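Local coordinates for protein branched-chain alpha-ketoacid decarboxylase (Lactococcus lactis, PDB 2VBF) that probably decarboxylates branched-chain and aromatic alpha-keto acids to aldehydes, using thiamine diphosphate and a magnesium ion, at residues F276-S288 with D308-E320. Sequence-based numbering, arbitrary orientation.
Sequences FLGIYNGKLSEIS and DSSTGAFTHHLDE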
loop_
_atom_site.group_PDB
_atom_site.type_symbol
_atom_site.label_atom_id
_atom_site.label_comp_id
_atom_site.label_asym_id
_atom_site.label_seq_id
_atom_site.Cartn_x
_atom_site.Cartn_y
_atom_site.Cartn_z
ATOM N N PHE A 276 0.599 -11.003 -38.059
ATOM C CA PHE A 276 0.536 -11.276 -36.614
ATOM C C PHE A 276 -0.088 -12.656 -36.399
ATOM O O PHE A 276 -1.218 -12.918 -36.848
ATOM C CB PHE A 276 -0.241 -10.191 -35.843
ATOM C CG PHE A 276 -0.405 -10.503 -34.376
ATOM C CD1 PHE A 276 0.665 -10.356 -33.505
ATOM C CD2 PHE A 276 -1.612 -10.973 -33.872
ATOM C CE1 PHE A 276 0.543 -10.674 -32.149
ATOM C CE2 PHE A 276 -1.742 -11.290 -32.511
ATOM C CZ PHE A 276 -0.659 -11.135 -31.656
ATOM N N LEU A 277 0.649 -13.532 -35.708
ATOM C CA LEU A 277 0.284 -14.939 -35.543
ATOM C C LEU A 277 -0.657 -15.183 -34.356
ATOM O O LEU A 277 -1.522 -16.044 -34.411
ATOM C CB LEU A 277 1.548 -15.806 -35.373
ATOM C CG LEU A 277 2.571 -15.795 -36.519
ATOM C CD1 LEU A 277 3.837 -16.592 -36.164
ATOM C CD2 LEU A 277 1.952 -16.333 -37.802
ATOM N N GLY A 278 -0.494 -14.402 -33.294
ATOM C CA GLY A 278 -1.128 -14.686 -32.021
ATOM C C GLY A 278 -0.100 -14.572 -30.909
ATOM O O GLY A 278 1.033 -14.109 -31.124
ATOM N N ILE A 279 -0.508 -14.992 -29.718
ATOM C CA ILE A 279 0.332 -14.957 -28.534
ATOM C C ILE A 279 1.062 -16.290 -28.336
ATOM O O ILE A 279 0.431 -17.352 -28.247
ATOM C CB ILE A 279 -0.512 -14.684 -27.277
ATOM C CG1 ILE A 279 -1.268 -13.366 -27.414
ATOM C CG2 ILE A 279 0.355 -14.711 -26.022
ATOM C CD1 ILE A 279 -0.386 -12.128 -27.513
ATOM N N TYR A 280 2.391 -16.225 -28.296
ATOM C CA TYR A 280 3.203 -17.389 -27.985
ATOM C C TYR A 280 3.266 -17.533 -26.468
ATOM O O TYR A 280 3.708 -16.618 -25.779
ATOM C CB TYR A 280 4.606 -17.230 -28.550
ATOM C CG TYR A 280 5.498 -18.431 -28.325
ATOM C CD1 TYR A 280 5.168 -19.683 -28.845
ATOM C CD2 TYR A 280 6.672 -18.318 -27.602
ATOM C CE1 TYR A 280 6.000 -20.788 -28.656
ATOM C CE2 TYR A 280 7.507 -19.415 -27.405
ATOM C CZ TYR A 280 7.163 -20.647 -27.932
ATOM O OH TYR A 280 7.988 -21.738 -27.726
ATOM N N ASN A 281 2.825 -18.676 -25.958
ATOM C CA ASN A 281 2.867 -18.949 -24.522
ATOM C C ASN A 281 3.346 -20.376 -24.264
ATOM O O ASN A 281 2.657 -21.170 -23.633
ATOM C CB ASN A 281 1.488 -18.691 -23.915
ATOM C CG ASN A 281 1.496 -18.608 -22.389
ATOM O OD1 ASN A 281 2.536 -18.437 -21.750
ATOM N ND2 ASN A 281 0.307 -18.714 -21.799
ATOM N N GLY A 282 4.543 -20.678 -24.760
ATOM C CA GLY A 282 5.141 -22.002 -24.612
ATOM C C GLY A 282 4.206 -23.108 -25.065
ATOM O O GLY A 282 3.512 -22.976 -26.077
ATOM N N LYS A 283 4.167 -24.198 -24.303
ATOM C CA LYS A 283 3.366 -25.362 -24.694
ATOM C C LYS A 283 1.857 -25.100 -24.681
ATOM O O LYS A 283 1.105 -25.860 -25.288
ATOM C CB LYS A 283 3.707 -26.593 -23.840
ATOM C CG LYS A 283 3.024 -26.655 -22.481
ATOM C CD LYS A 283 3.466 -27.879 -21.706
ATOM C CE LYS A 283 2.674 -28.041 -20.416
ATOM N NZ LYS A 283 3.085 -29.280 -19.681
ATOM N N LEU A 284 1.425 -24.018 -24.026
ATOM C CA LEU A 284 0.014 -23.627 -23.998
ATOM C C LEU A 284 -0.415 -22.790 -25.213
ATOM O O LEU A 284 -1.568 -22.367 -25.293
ATOM C CB LEU A 284 -0.299 -22.855 -22.713
ATOM C CG LEU A 284 0.009 -23.571 -21.388
ATOM C CD1 LEU A 284 -0.433 -22.711 -20.213
ATOM C CD2 LEU A 284 -0.648 -24.933 -21.321
ATOM N N SER A 285 0.505 -22.552 -26.143
ATOM C CA SER A 285 0.191 -21.847 -27.381
ATOM C C SER A 285 -0.777 -22.654 -28.238
ATOM O O SER A 285 -0.797 -23.879 -28.178
ATOM C CB SER A 285 1.451 -21.609 -28.212
ATOM O OG SER A 285 2.460 -20.950 -27.484
ATOM N N GLU A 286 -1.561 -21.958 -29.049
ATOM C CA GLU A 286 -2.307 -22.616 -30.117
ATOM C C GLU A 286 -1.305 -23.419 -30.960
ATOM O O GLU A 286 -0.184 -22.958 -31.203
ATOM C CB GLU A 286 -3.053 -21.579 -30.951
ATOM C CG GLU A 286 -4.006 -22.154 -31.983
ATOM C CD GLU A 286 -3.347 -22.434 -33.315
ATOM O OE1 GLU A 286 -2.581 -21.559 -33.797
ATOM O OE2 GLU A 286 -3.609 -23.522 -33.881
ATOM N N ILE A 287 -1.699 -24.622 -31.376
ATOM C CA ILE A 287 -0.769 -25.579 -31.997
ATOM C C ILE A 287 -0.084 -25.063 -33.282
ATOM O O ILE A 287 1.144 -25.169 -33.415
ATOM C CB ILE A 287 -1.449 -26.976 -32.216
ATOM C CG1 ILE A 287 -0.433 -28.034 -32.633
ATOM C CG2 ILE A 287 -2.616 -26.889 -33.195
ATOM C CD1 ILE A 287 0.549 -28.368 -31.550
ATOM N N SER A 288 -0.845 -24.491 -34.217
ATOM C CA SER A 288 -0.210 -23.973 -35.443
ATOM C C SER A 288 0.784 -22.848 -35.138
ATOM O O SER A 288 1.845 -22.787 -35.750
ATOM C CB SER A 288 -1.230 -23.529 -36.490
ATOM O OG SER A 288 -1.879 -22.325 -36.131
ATOM N N ASP A 308 7.630 -16.890 -16.084
ATOM C CA ASP A 308 6.762 -18.078 -15.917
ATOM C C ASP A 308 5.383 -17.923 -16.576
ATOM O O ASP A 308 4.953 -18.790 -17.349
ATOM C CB ASP A 308 6.652 -18.563 -14.441
ATOM C CG ASP A 308 6.064 -17.531 -13.478
ATOM O OD1 ASP A 308 5.946 -16.330 -13.818
ATOM O OD2 ASP A 308 5.724 -17.949 -12.335
ATOM N N SER A 309 4.709 -16.807 -16.319
ATOM C CA SER A 309 3.325 -16.605 -16.787
ATOM C C SER A 309 3.203 -16.334 -18.294
ATOM O O SER A 309 2.107 -16.449 -18.855
ATOM C CB SER A 309 2.656 -15.463 -16.016
ATOM O OG SER A 309 2.702 -15.695 -14.618
ATOM N N SER A 310 4.316 -15.974 -18.926
ATOM C CA SER A 310 4.366 -15.614 -20.348
ATOM C C SER A 310 5.046 -16.683 -21.217
ATOM O O SER A 310 5.230 -16.486 -22.426
ATOM C CB SER A 310 5.087 -14.271 -20.532
ATOM O OG SER A 310 6.400 -14.296 -20.011
ATOM N N THR A 311 5.409 -17.815 -20.613
ATOM C CA THR A 311 6.034 -18.927 -21.343
ATOM C C THR A 311 5.404 -20.298 -21.039
ATOM O O THR A 311 6.026 -21.335 -21.277
ATOM C CB THR A 311 7.567 -18.998 -21.083
ATOM O OG1 THR A 311 7.823 -19.255 -19.694
ATOM C CG2 THR A 311 8.245 -17.711 -21.519
ATOM N N GLY A 312 4.165 -20.300 -20.537
ATOM C CA GLY A 312 3.503 -21.542 -20.134
ATOM C C GLY A 312 4.334 -22.303 -19.116
ATOM O O GLY A 312 4.521 -23.521 -19.243
ATOM N N ALA A 313 4.859 -21.565 -18.130
ATOM C CA ALA A 313 5.761 -22.088 -17.089
ATOM C C ALA A 313 7.067 -22.646 -17.667
ATOM O O ALA A 313 7.479 -23.775 -17.361
ATOM C CB ALA A 313 5.049 -23.128 -16.200
ATOM N N PHE A 314 7.703 -21.826 -18.503
ATOM C CA PHE A 314 9.013 -22.108 -19.074
ATOM C C PHE A 314 9.005 -23.338 -19.989
ATOM O O PHE A 314 9.970 -24.097 -20.016
ATOM C CB PHE A 314 10.054 -22.265 -17.961
ATOM C CG PHE A 314 10.090 -21.102 -16.988
ATOM C CD1 PHE A 314 10.487 -19.846 -17.405
ATOM C CD2 PHE A 314 9.733 -21.274 -15.658
ATOM C CE1 PHE A 314 10.549 -18.778 -16.513
ATOM C CE2 PHE A 314 9.791 -20.207 -14.759
ATOM C CZ PHE A 314 10.191 -18.960 -15.195
ATOM N N THR A 315 7.925 -23.509 -20.751
ATOM C CA THR A 315 7.818 -24.609 -21.722
ATOM C C THR A 315 8.022 -24.135 -23.175
ATOM O O THR A 315 7.625 -24.816 -24.115
ATOM C CB THR A 315 6.455 -25.325 -21.605
ATOM O OG1 THR A 315 5.386 -24.389 -21.756
ATOM C CG2 THR A 315 6.320 -26.032 -20.247
ATOM N N HIS A 316 8.633 -22.962 -23.330
ATOM C CA HIS A 316 9.025 -22.417 -24.630
ATOM C C HIS A 316 10.199 -23.188 -25.236
ATOM O O HIS A 316 10.962 -23.852 -24.523
ATOM C CB HIS A 316 9.401 -20.935 -24.492
ATOM C CG HIS A 316 10.512 -20.680 -23.516
ATOM N ND1 HIS A 316 10.368 -20.885 -22.160
ATOM C CD2 HIS A 316 11.778 -20.236 -23.697
ATOM C CE1 HIS A 316 11.500 -20.584 -21.549
ATOM N NE2 HIS A 316 12.373 -20.189 -22.458
ATOM N N HIS A 317 10.324 -23.111 -26.557
ATOM C CA HIS A 317 11.452 -23.700 -27.275
ATOM C C HIS A 317 11.946 -22.678 -28.285
ATOM O O HIS A 317 11.492 -22.656 -29.420
ATOM C CB HIS A 317 11.027 -24.981 -27.989
ATOM C CG HIS A 317 10.537 -26.048 -27.068
ATOM N ND1 HIS A 317 11.387 -26.842 -26.327
ATOM C CD2 HIS A 317 9.282 -26.461 -26.769
ATOM C CE1 HIS A 317 10.675 -27.692 -25.608
ATOM N NE2 HIS A 317 9.395 -27.484 -25.859
ATOM N N LEU A 318 12.863 -21.824 -27.845
ATOM C CA LEU A 318 13.386 -20.753 -28.674
ATOM C C LEU A 318 14.897 -20.924 -28.724
ATOM O O LEU A 318 15.582 -20.713 -27.729
ATOM C CB LEU A 318 13.002 -19.375 -28.103
ATOM C CG LEU A 318 11.504 -19.093 -27.937
ATOM C CD1 LEU A 318 11.271 -17.805 -27.143
ATOM C CD2 LEU A 318 10.805 -19.030 -29.304
ATOM N N ASP A 319 15.403 -21.294 -29.896
ATOM C CA ASP A 319 16.808 -21.665 -30.069
ATOM C C ASP A 319 17.727 -20.438 -30.193
ATOM O O ASP A 319 17.738 -19.747 -31.208
ATOM C CB ASP A 319 16.934 -22.556 -31.313
ATOM C CG ASP A 319 18.281 -23.235 -31.432
ATOM O OD1 ASP A 319 19.260 -22.834 -30.763
ATOM O OD2 ASP A 319 18.347 -24.204 -32.214
ATOM N N GLU A 320 18.489 -20.182 -29.131
ATOM C CA GLU A 320 19.536 -19.155 -29.105
ATOM C C GLU A 320 20.475 -19.185 -30.317
ATOM O O GLU A 320 20.922 -18.140 -30.789
ATOM C CB GLU A 320 20.349 -19.280 -27.799
ATOM C CG GLU A 320 20.943 -20.693 -27.510
ATOM C CD GLU A 320 19.884 -21.776 -27.224
ATOM O OE1 GLU A 320 18.830 -21.463 -26.618
ATOM O OE2 GLU A 320 20.099 -22.945 -27.629
HETATM O O HOH W 1 2.841 -15.485 -23.417
HETATM O O HOH W 2 0.268 -18.294 -18.824
#
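Two loops of the central domain of this thiamine diphosphate enzyme interlock where Tyr280, Asn281 and Lys283 meet the irregular segment 308-320. The phenol oxygen of Tyr280 lies at the end of an almost straight bond (167°) from the backbone: His317 N approaches near the ring plane, 3.0 Å from Tyr280 OH, which also pairs with Glu294. With CG anti to the backbone N (chi1 -177°), the ring reaches past His316 CB and brings CE2 within 3.8 Å of Leu318 CD2. A leucine in place of Tyr280 would probably leave both His317 N and Glu294 without this shared hydroxyl partner. Asn281 OD1 accepts a weak, bent bond from Gly312 N (2.8 Å), while a water links Asn281 ND2 to Ser309 O. Beside it, Lys283 N donates to Thr315 OG1 at 2.8 Å, and the extended lysine chain runs over the threonine, CD lying 3.7 Å from Thr315 CG2. Glycine suits the closest backbone approach: a CB on Gly282 would collide with Thr311 O and Thr315 OG1. The contact thus ties the loop between edge strand 276-279 and helix 287-295 to the one between strands 298-302 and 323-326, with Leu284 and Ser309 packing on helix 556-568.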